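Long-range contacts in CEP104 (Gallus gallus, PDB 5JO8), which is a centriolar protein whose TOG domain, the part described here, probably binds tubulin or microtubules: residues 236-244 and 266-277; 213-221 and 246-254. One frame throughout, in Å; residues are numbered along the deposited sequence. Where two conformers were deposited one is given.

Contact 1: 236-244 and 266-277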
loop_
_atom_site.group_PDB
_atom_site.type_symbol
_atom_site.label_atom_id
_atom_site.label_comp_id
_atom_site.label_asym_id
_atom_site.label_seq_id
_atom_site.Cartn_x
_atom_site.Cartn_y
_atom_site.Cartn_z
ATOM N N LEU A 236 -13.755 16.019 2.450
ATOM C CA LEU A 236 -14.200 17.297 1.908
ATOM C C LEU A 236 -13.116 17.973 1.077
ATOM O O LEU A 236 -13.388 18.479 -0.004
ATOM C CB LEU A 236 -14.625 18.230 3.034
ATOM C CG LEU A 236 -15.880 17.843 3.798
ATOM C CD1 LEU A 236 -15.951 18.688 5.057
ATOM C CD2 LEU A 236 -17.104 18.061 2.920
ATOM N N ARG A 237 -11.889 17.995 1.588
ATOM C CA ARG A 237 -10.774 18.585 0.848
ATOM C C ARG A 237 -10.576 17.923 -0.508
ATOM O O ARG A 237 -10.296 18.589 -1.504
ATOM C CB ARG A 237 -9.475 18.503 1.650
ATOM C CG ARG A 237 -9.497 19.333 2.920
ATOM C CD ARG A 237 -8.092 19.765 3.321
ATOM N NE ARG A 237 -7.181 18.642 3.532
ATOM C CZ ARG A 237 -6.960 18.062 4.710
ATOM N NH1 ARG A 237 -7.597 18.492 5.792
ATOM N NH2 ARG A 237 -6.103 17.053 4.809
ATOM N N ILE A 238 -10.744 16.603 -0.550
ATOM C CA ILE A 238 -10.593 15.862 -1.789
ATOM C C ILE A 238 -11.662 16.314 -2.779
ATOM O O ILE A 238 -11.371 16.592 -3.944
ATOM C CB ILE A 238 -10.654 14.352 -1.510
ATOM C CG1 ILE A 238 -9.361 13.869 -0.844
ATOM C CG2 ILE A 238 -10.907 13.562 -2.793
ATOM C CD1 ILE A 238 -9.475 12.493 -0.222
ATOM N N ILE A 239 -12.893 16.402 -2.297
ATOM C CA ILE A 239 -14.002 16.808 -3.145
ATOM C C ILE A 239 -13.837 18.247 -3.641
ATOM O O ILE A 239 -14.045 18.524 -4.823
ATOM C CB ILE A 239 -15.346 16.574 -2.451
ATOM C CG1 ILE A 239 -15.564 15.070 -2.263
ATOM C CG2 ILE A 239 -16.496 17.173 -3.281
ATOM C CD1 ILE A 239 -16.652 14.733 -1.294
ATOM N N PHE A 240 -13.449 19.155 -2.748
ATOM C CA PHE A 240 -13.239 20.547 -3.137
ATOM C C PHE A 240 -12.144 20.648 -4.192
ATOM O O PHE A 240 -12.248 21.422 -5.137
ATOM C CB PHE A 240 -12.864 21.403 -1.923
ATOM C CG PHE A 240 -14.021 21.730 -1.022
ATOM C CD1 PHE A 240 -15.249 22.109 -1.549
ATOM C CD2 PHE A 240 -13.882 21.675 0.353
ATOM C CE1 PHE A 240 -16.315 22.425 -0.713
ATOM C CE2 PHE A 240 -14.940 21.990 1.194
ATOM C CZ PHE A 240 -16.160 22.360 0.660
ATOM N N GLY A 241 -11.091 19.858 -4.024
ATOM C CA GLY A 241 -10.021 19.811 -5.003
ATOM C C GLY A 241 -10.529 19.410 -6.377
ATOM O O GLY A 241 -10.208 20.038 -7.388
ATOM N N MET A 242 -11.342 18.360 -6.405
ATOM C CA MET A 242 -11.918 17.860 -7.645
ATOM C C MET A 242 -12.870 18.876 -8.262
ATOM O O MET A 242 -12.895 19.051 -9.481
ATOM C CB MET A 242 -12.677 16.556 -7.392
ATOM C CG MET A 242 -11.833 15.451 -6.805
ATOM S SD MET A 242 -11.381 14.224 -8.032
ATOM C CE MET A 242 -10.155 15.122 -8.966
ATOM N N TYR A 243 -13.656 19.530 -7.410
ATOM C CA TYR A 243 -14.671 20.479 -7.854
ATOM C C TYR A 243 -14.070 21.626 -8.657
ATOM O O TYR A 243 -14.682 22.122 -9.606
ATOM C CB TYR A 243 -15.420 21.046 -6.648
ATOM C CG TYR A 243 -16.450 22.095 -7.002
ATOM C CD1 TYR A 243 -17.705 21.728 -7.474
ATOM C CD2 TYR A 243 -16.173 23.449 -6.856
ATOM C CE1 TYR A 243 -18.657 22.684 -7.795
ATOM C CE2 TYR A 243 -17.115 24.410 -7.179
ATOM C CZ TYR A 243 -18.354 24.021 -7.647
ATOM O OH TYR A 243 -19.297 24.970 -7.968
ATOM N N ARG A 244 -12.875 22.051 -8.262
ATOM C CA ARG A 244 -12.194 23.148 -8.938
ATOM C C ARG A 244 -11.917 22.804 -10.398
ATOM O O ARG A 244 -11.950 23.677 -11.265
ATOM C CB ARG A 244 -10.888 23.490 -8.218
ATOM C CG ARG A 244 -11.077 23.965 -6.792
ATOM C CD ARG A 244 -9.743 24.267 -6.116
ATOM N NE ARG A 244 -9.941 24.752 -4.752
ATOM C CZ ARG A 244 -10.115 26.029 -4.433
ATOM N NH1 ARG A 244 -10.116 26.956 -5.382
ATOM N NH2 ARG A 244 -10.291 26.377 -3.165
ATOM N N LEU A 266 -22.431 18.949 6.964
ATOM C CA LEU A 266 -21.489 18.602 5.903
ATOM C C LEU A 266 -21.889 19.186 4.557
ATOM O O LEU A 266 -21.057 19.749 3.848
ATOM C CB LEU A 266 -21.356 17.081 5.775
ATOM C CG LEU A 266 -20.306 16.389 6.642
ATOM C CD1 LEU A 266 -20.428 14.881 6.502
ATOM C CD2 LEU A 266 -18.908 16.856 6.261
ATOM N N TYR A 267 -23.170 19.050 4.209
ATOM C CA TYR A 267 -23.652 19.498 2.903
ATOM C C TYR A 267 -23.752 21.013 2.802
ATOM O O TYR A 267 -23.479 21.594 1.748
ATOM C CB TYR A 267 -24.968 18.799 2.538
ATOM C CG TYR A 267 -24.760 17.309 2.426
ATOM C CD1 TYR A 267 -24.420 16.730 1.216
ATOM C CD2 TYR A 267 -24.841 16.493 3.545
ATOM C CE1 TYR A 267 -24.199 15.364 1.118
ATOM C CE2 TYR A 267 -24.625 15.136 3.461
ATOM C CZ TYR A 267 -24.304 14.572 2.247
ATOM O OH TYR A 267 -24.085 13.214 2.172
ATOM N N LYS A 268 -24.118 21.656 3.910
ATOM C CA LYS A 268 -24.009 23.103 3.997
ATOM C C LYS A 268 -22.553 23.511 3.718
ATOM O O LYS A 268 -22.289 24.350 2.861
ATOM C CB LYS A 268 -24.483 23.589 5.370
ATOM C CG LYS A 268 -24.456 25.093 5.542
ATOM C CD LYS A 268 -24.952 25.498 6.923
ATOM C CE LYS A 268 -24.557 26.928 7.255
ATOM N NZ LYS A 268 -25.154 27.912 6.310
ATOM N N THR A 269 -21.604 22.878 4.401
ATOM C CA THR A 269 -20.186 23.156 4.168
ATOM C C THR A 269 -19.781 22.895 2.711
ATOM O O THR A 269 -19.092 23.702 2.086
ATOM C CB THR A 269 -19.297 22.319 5.112
ATOM O OG1 THR A 269 -19.597 22.648 6.474
ATOM C CG2 THR A 269 -17.818 22.584 4.845
ATOM N N LEU A 270 -20.214 21.758 2.175
ATOM C CA LEU A 270 -19.890 21.373 0.809
ATOM C C LEU A 270 -20.406 22.396 -0.204
ATOM O O LEU A 270 -19.640 22.934 -1.011
ATOM C CB LEU A 270 -20.494 19.994 0.511
ATOM C CG LEU A 270 -19.851 19.053 -0.508
ATOM C CD1 LEU A 270 -18.342 18.988 -0.338
ATOM C CD2 LEU A 270 -20.453 17.664 -0.351
ATOM N N PHE A 271 -21.712 22.660 -0.166
ATOM C CA PHE A 271 -22.326 23.540 -1.164
ATOM C C PHE A 271 -21.915 25.010 -0.997
ATOM O O PHE A 271 -21.635 25.689 -1.990
ATOM C CB PHE A 271 -23.852 23.357 -1.208
ATOM C CG PHE A 271 -24.283 22.021 -1.759
ATOM C CD1 PHE A 271 -23.944 21.648 -3.049
ATOM C CD2 PHE A 271 -25.024 21.144 -0.987
ATOM C CE1 PHE A 271 -24.332 20.418 -3.557
ATOM C CE2 PHE A 271 -25.424 19.912 -1.491
ATOM C CZ PHE A 271 -25.071 19.549 -2.775
ATOM N N ASP A 272 -21.837 25.486 0.244
ATOM C CA ASP A 272 -21.316 26.840 0.482
ATOM C C ASP A 272 -19.883 26.956 -0.012
ATOM O O ASP A 272 -19.494 27.973 -0.594
ATOM C CB ASP A 272 -21.368 27.217 1.961
ATOM C CG ASP A 272 -22.764 27.540 2.430
ATOM O OD1 ASP A 272 -23.647 27.766 1.571
ATOM O OD2 ASP A 272 -22.969 27.568 3.659
ATOM N N GLY A 273 -19.099 25.907 0.233
ATOM C CA GLY A 273 -17.722 25.865 -0.218
ATOM C C GLY A 273 -17.640 25.949 -1.725
ATOM O O GLY A 273 -16.797 26.661 -2.263
ATOM N N PHE A 274 -18.513 25.210 -2.416
ATOM C CA PHE A 274 -18.563 25.277 -3.865
ATOM C C PHE A 274 -18.836 26.712 -4.329
ATOM O O PHE A 274 -18.196 27.218 -5.254
ATOM C CB PHE A 274 -19.656 24.356 -4.418
ATOM C CG PHE A 274 -19.354 22.878 -4.313
ATOM C CD1 PHE A 274 -18.065 22.404 -4.079
ATOM C CD2 PHE A 274 -20.379 21.958 -4.469
ATOM C CE1 PHE A 274 -17.819 21.034 -3.994
ATOM C CE2 PHE A 274 -20.140 20.599 -4.390
ATOM C CZ PHE A 274 -18.861 20.135 -4.153
ATOM N N THR A 275 -19.812 27.348 -3.696
ATOM C CA THR A 275 -20.177 28.713 -4.052
ATOM C C THR A 275 -19.038 29.692 -3.733
ATOM O O THR A 275 -18.837 30.665 -4.456
ATOM C CB THR A 275 -21.489 29.121 -3.373
ATOM O OG1 THR A 275 -22.541 28.260 -3.831
ATOM C CG2 THR A 275 -21.855 30.575 -3.704
ATOM N N LYS A 276 -18.277 29.411 -2.676
ATOM C CA LYS A 276 -17.068 30.187 -2.375
ATOM C C LYS A 276 -16.020 30.044 -3.478
ATOM O O LYS A 276 -15.354 31.014 -3.838
ATOM C CB LYS A 276 -16.477 29.773 -1.027
ATOM C CG LYS A 276 -17.320 30.189 0.162
ATOM C CD LYS A 276 -16.716 29.737 1.479
ATOM C CE LYS A 276 -17.531 30.263 2.654
ATOM N NZ LYS A 276 -16.879 29.985 3.965
ATOM N N ILE A 277 -15.876 28.830 -4.006
ATOM C CA ILE A 277 -14.956 28.562 -5.102
ATOM C C ILE A 277 -15.441 29.219 -6.394
ATOM O O ILE A 277 -14.639 29.689 -7.206
ATOM C CB ILE A 277 -14.722 27.033 -5.265
ATOM C CG1 ILE A 277 -14.029 26.473 -4.018
ATOM C CG2 ILE A 277 -13.921 26.734 -6.523
ATOM C CD1 ILE A 277 -14.028 24.950 -3.931
#
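Phe-240 of helix 236-244 packs into helix 266-276, the two axes running 10.5 Å apart at closest approach and crossing at -34° with their N-to-C directions roughly aligned. The Phe-240 ring is a knob in a hole formed by Thr-269, Leu-270, Gly-273 and Phe-274. Phe-240 CE1 lies 3.7 Å from Gly-273 CA, close against the bare backbone. The backbone oxygens of Thr-269 and Leu-270 meet the ring at its edge. TOG domains are helical-repeat solenoids of the HEAT type, and here the contact joins helix 229-245 to helix 265-276, the last helix of the modelled chain. Tyr-243 forms an offset stack with Phe-274, with ring centroids 3.9 Å apart and planes at 11°. With CG of Tyr-243 anti to the backbone N (chi1 177°), its ring lies over one face of Phe-274. The Leu-270 carbonyl O sits over the other face, towards the rim. The Phe-240 ring stands almost perpendicular to Phe-274 and completes the aromatic cluster. Nearer the start of both segments, Leu-236 CD1 touches Leu-266 CD2 at 3.7 Å, and Leu-236 CD2 touches Leu-270 CD1 at 3.6 Å. At the exposed end, Ile-277 CG1 lies over a face of the Arg-244 guanidinium, 3.8 Å from NH2.

Contact 2: 213-221 and 246-254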
loop_
_atom_site.group_PDB
_atom_site.type_symbol
_atom_site.label_atom_id
_atom_site.label_comp_id
_atom_site.label_asym_id
_atom_site.label_seq_id
_atom_site.Cartn_x
_atom_site.Cartn_y
_atom_site.Cartn_z
ATOM N N ILE A 213 -12.476 10.530 -11.778
ATOM C CA ILE A 213 -13.503 11.294 -11.085
ATOM C C ILE A 213 -14.473 10.337 -10.401
ATOM O O ILE A 213 -14.863 10.548 -9.267
ATOM C CB ILE A 213 -14.231 12.261 -12.033
ATOM C CG1 ILE A 213 -13.236 13.237 -12.659
ATOM C CG2 ILE A 213 -15.318 13.011 -11.286
ATOM C CD1 ILE A 213 -13.790 13.972 -13.850
ATOM N N SER A 214 -14.837 9.265 -11.100
ATOM C CA SER A 214 -15.793 8.305 -10.574
ATOM C C SER A 214 -15.297 7.589 -9.320
ATOM O O SER A 214 -16.013 7.527 -8.317
ATOM C CB SER A 214 -16.158 7.277 -11.647
ATOM O OG SER A 214 -16.574 7.908 -12.845
ATOM N N ASN A 215 -14.087 7.033 -9.376
ATOM C CA ASN A 215 -13.600 6.243 -8.240
ATOM C C ASN A 215 -13.179 7.101 -7.044
ATOM O O ASN A 215 -13.368 6.705 -5.899
ATOM C CB ASN A 215 -12.600 5.117 -8.609
ATOM C CG ASN A 215 -11.236 5.620 -9.081
ATOM O OD1 ASN A 215 -10.818 6.741 -8.776
ATOM N ND2 ASN A 215 -10.503 4.751 -9.784
ATOM N N VAL A 216 -12.702 8.309 -7.322
ATOM C CA VAL A 216 -12.397 9.268 -6.257
ATOM C C VAL A 216 -13.674 9.753 -5.570
ATOM O O VAL A 216 -13.749 9.795 -4.338
ATOM C CB VAL A 216 -11.575 10.433 -6.785
ATOM C CG1 VAL A 216 -11.489 11.546 -5.723
ATOM C CG2 VAL A 216 -10.188 9.950 -7.191
ATOM N N MET A 217 -14.689 10.109 -6.357
ATOM C CA MET A 217 -15.949 10.546 -5.771
ATOM C C MET A 217 -16.641 9.441 -4.972
ATOM O O MET A 217 -17.223 9.698 -3.924
ATOM C CB MET A 217 -16.893 11.120 -6.831
ATOM C CG MET A 217 -16.541 12.534 -7.273
ATOM S SD MET A 217 -16.403 13.719 -5.919
ATOM C CE MET A 217 -18.129 13.999 -5.572
ATOM N N LYS A 218 -16.593 8.209 -5.477
ATOM C CA LYS A 218 -17.165 7.106 -4.720
ATOM C C LYS A 218 -16.458 6.974 -3.368
ATOM O O LYS A 218 -17.097 6.888 -2.318
ATOM C CB LYS A 218 -17.083 5.794 -5.502
ATOM C CG LYS A 218 -17.426 4.593 -4.658
ATOM C CD LYS A 218 -17.310 3.300 -5.439
ATOM C CE LYS A 218 -18.525 3.065 -6.321
ATOM N NZ LYS A 218 -18.459 3.778 -7.630
ATOM N N PHE A 219 -15.130 6.987 -3.404
ATOM C CA PHE A 219 -14.341 6.900 -2.177
ATOM C C PHE A 219 -14.619 8.056 -1.214
ATOM O O PHE A 219 -14.935 7.839 -0.042
ATOM C CB PHE A 219 -12.845 6.838 -2.500
ATOM C CG PHE A 219 -11.968 6.944 -1.285
ATOM C CD1 PHE A 219 -11.762 5.848 -0.463
ATOM C CD2 PHE A 219 -11.370 8.159 -0.941
ATOM C CE1 PHE A 219 -10.963 5.947 0.671
ATOM C CE2 PHE A 219 -10.568 8.264 0.188
ATOM C CZ PHE A 219 -10.360 7.159 0.992
ATOM N N ALA A 220 -14.501 9.282 -1.718
ATOM C CA ALA A 220 -14.635 10.476 -0.883
ATOM C C ALA A 220 -16.032 10.598 -0.289
ATOM O O ALA A 220 -16.177 10.946 0.885
ATOM C CB ALA A 220 -14.286 11.723 -1.683
ATOM N N THR A 221 -17.064 10.307 -1.079
ATOM C CA THR A 221 -18.414 10.445 -0.552
ATOM C C THR A 221 -18.672 9.349 0.484
ATOM O O THR A 221 -19.393 9.561 1.461
ATOM C CB THR A 221 -19.504 10.470 -1.654
ATOM O OG1 THR A 221 -19.437 9.274 -2.437
ATOM C CG2 THR A 221 -19.331 11.684 -2.565
ATOM N N HIS A 246 -13.462 19.915 -12.002
ATOM C CA HIS A 246 -14.531 19.128 -12.617
ATOM C C HIS A 246 -15.892 19.506 -12.050
ATOM O O HIS A 246 -16.642 18.645 -11.584
ATOM C CB HIS A 246 -14.280 17.640 -12.381
ATOM C CG HIS A 246 -12.908 17.183 -12.777
ATOM N ND1 HIS A 246 -12.554 16.941 -14.086
ATOM C CD2 HIS A 246 -11.810 16.910 -12.033
ATOM C CE1 HIS A 246 -11.294 16.544 -14.133
ATOM N NE2 HIS A 246 -10.820 16.518 -12.901
ATOM N N LYS A 247 -16.207 20.795 -12.099
ATOM C CA LYS A 247 -17.399 21.325 -11.448
ATOM C C LYS A 247 -18.687 20.569 -11.807
ATOM O O LYS A 247 -19.418 20.127 -10.916
ATOM C CB LYS A 247 -17.546 22.816 -11.756
ATOM C CG LYS A 247 -18.825 23.437 -11.238
ATOM C CD LYS A 247 -18.795 24.951 -11.386
ATOM C CE LYS A 247 -20.121 25.570 -10.985
ATOM N NZ LYS A 247 -21.237 25.041 -11.810
ATOM N N ALA A 248 -18.945 20.416 -13.104
ATOM C CA ALA A 248 -20.176 19.786 -13.586
ATOM C C ALA A 248 -20.314 18.348 -13.098
ATOM O O ALA A 248 -21.366 17.963 -12.581
ATOM C CB ALA A 248 -20.238 19.829 -15.113
ATOM N N ALA A 249 -19.245 17.572 -13.260
ATOM C CA ALA A 249 -19.242 16.162 -12.879
ATOM C C ALA A 249 -19.495 15.986 -11.390
ATOM O O ALA A 249 -20.237 15.097 -10.978
ATOM C CB ALA A 249 -17.929 15.507 -13.277
ATOM N N ILE A 250 -18.890 16.851 -10.583
ATOM C CA ILE A 250 -19.054 16.763 -9.142
ATOM C C ILE A 250 -20.486 17.061 -8.732
ATOM O O ILE A 250 -21.084 16.329 -7.938
ATOM C CB ILE A 250 -18.051 17.667 -8.411
ATOM C CG1 ILE A 250 -16.612 17.272 -8.758
ATOM C CG2 ILE A 250 -18.296 17.618 -6.916
ATOM C CD1 ILE A 250 -16.339 15.800 -8.729
ATOM N N LEU A 251 -21.049 18.136 -9.273
ATOM C CA LEU A 251 -22.421 18.495 -8.939
ATOM C C LEU A 251 -23.422 17.430 -9.397
ATOM O O LEU A 251 -24.446 17.207 -8.748
ATOM C CB LEU A 251 -22.773 19.856 -9.539
ATOM C CG LEU A 251 -22.014 21.019 -8.909
ATOM C CD1 LEU A 251 -22.179 22.267 -9.764
ATOM C CD2 LEU A 251 -22.512 21.256 -7.495
ATOM N N GLU A 252 -23.114 16.787 -10.516
ATOM C CA GLU A 252 -23.955 15.719 -11.050
ATOM C C GLU A 252 -23.858 14.453 -10.207
ATOM O O GLU A 252 -24.751 13.611 -10.241
ATOM C CB GLU A 252 -23.575 15.426 -12.502
ATOM C CG GLU A 252 -24.091 16.472 -13.493
ATOM C CD GLU A 252 -23.269 16.520 -14.766
ATOM O OE1 GLU A 252 -22.365 15.669 -14.926
ATOM O OE2 GLU A 252 -23.518 17.417 -15.601
ATOM N N TYR A 253 -22.780 14.323 -9.444
ATOM C CA TYR A 253 -22.584 13.128 -8.641
ATOM C C TYR A 253 -23.338 13.224 -7.328
ATOM O O TYR A 253 -23.975 12.264 -6.879
ATOM C CB TYR A 253 -21.087 12.906 -8.370
ATOM C CG TYR A 253 -20.769 11.521 -7.852
ATOM C CD1 TYR A 253 -20.519 10.479 -8.735
ATOM C CD2 TYR A 253 -20.732 11.246 -6.493
ATOM C CE1 TYR A 253 -20.243 9.193 -8.272
ATOM C CE2 TYR A 253 -20.454 9.963 -6.017
ATOM C CZ TYR A 253 -20.206 8.947 -6.919
ATOM O OH TYR A 253 -19.931 7.677 -6.467
ATOM N N LEU A 254 -23.239 14.398 -6.703
ATOM C CA LEU A 254 -23.727 14.594 -5.356
ATOM C C LEU A 254 -25.232 14.709 -5.360
ATOM O O LEU A 254 -25.843 14.948 -6.416
ATOM C CB LEU A 254 -23.087 15.861 -4.767
ATOM C CG LEU A 254 -21.579 15.752 -4.539
ATOM C CD1 LEU A 254 -20.977 17.133 -4.345
ATOM C CD2 LEU A 254 -21.271 14.869 -3.328
#
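Ile-213 opens helix 213-221 and meets His-246, the N-cap residue of helix 247-253. This is helix-on-helix packing in the solenoid of the TOG domain, with the axes crossing at -44° and 11.1 Å apart at closest approach. CD1 of Ile-213 sits over one face of the His-246 imidazole, 3.5 Å from the ring centroid, as a CH-pi contact. The other branch, CG2, reaches Ala-249 CB and Ile-250 CD1. One turn on, Met-217 bends at chi2 and chi3, which brings SD to 3.5 Å from Ile-250 CD1 and CE against Leu-254 CD2. Met-217 CB lies over the centre of the Tyr-253 ring, 3.7 Å from the centroid and nearly on the ring normal. Tyr-253 is a knob among Ser-214, Met-217, Lys-218 and Thr-221. Its CG is anti to the backbone N (chi1 -165°), and the side chain reaches across to the other helix. Tyr-253 OH ends 3.3 Å from Lys-218 CA. Thr-221 closes the row: Thr-221 CG2 packs on Leu-254 CD2 at 3.8 Å, and OG1 lies at the edge of the Tyr-253 ring. Thr-221 OG1 donates to Met-217 O at 2.7 Å, while the amide N of Thr-221 reaches the same oxygen from the opposite face of the carbonyl plane.

Both contacts sit towards the C-terminal end of the chain, with centres 11 Å apart. They use different helices, but their segments alternate along the sequence. They touch where Met-242 and Ile-238 pack on Val-216, where Ile-239 meets Ala-220, and where Phe-274 meets Leu-254. Each is partly buried and lacks hydrogen bonds between its segments. Contact 1 has the larger interface, 618 against 443 Å². It centres on a three-ring aromatic cluster with one offset stack, flanked by leucine and isoleucine packing. Its buried Tyr-243 and Phe-274 give way to the exposed Arg-244 and Ile-277. Contact 2 combines aliphatic and methionine packing with two CH-pi contacts, each over one ring. Its buried Met-217, Ile-250 and Leu-254 lie beside the exposed Tyr-253 and Lys-218.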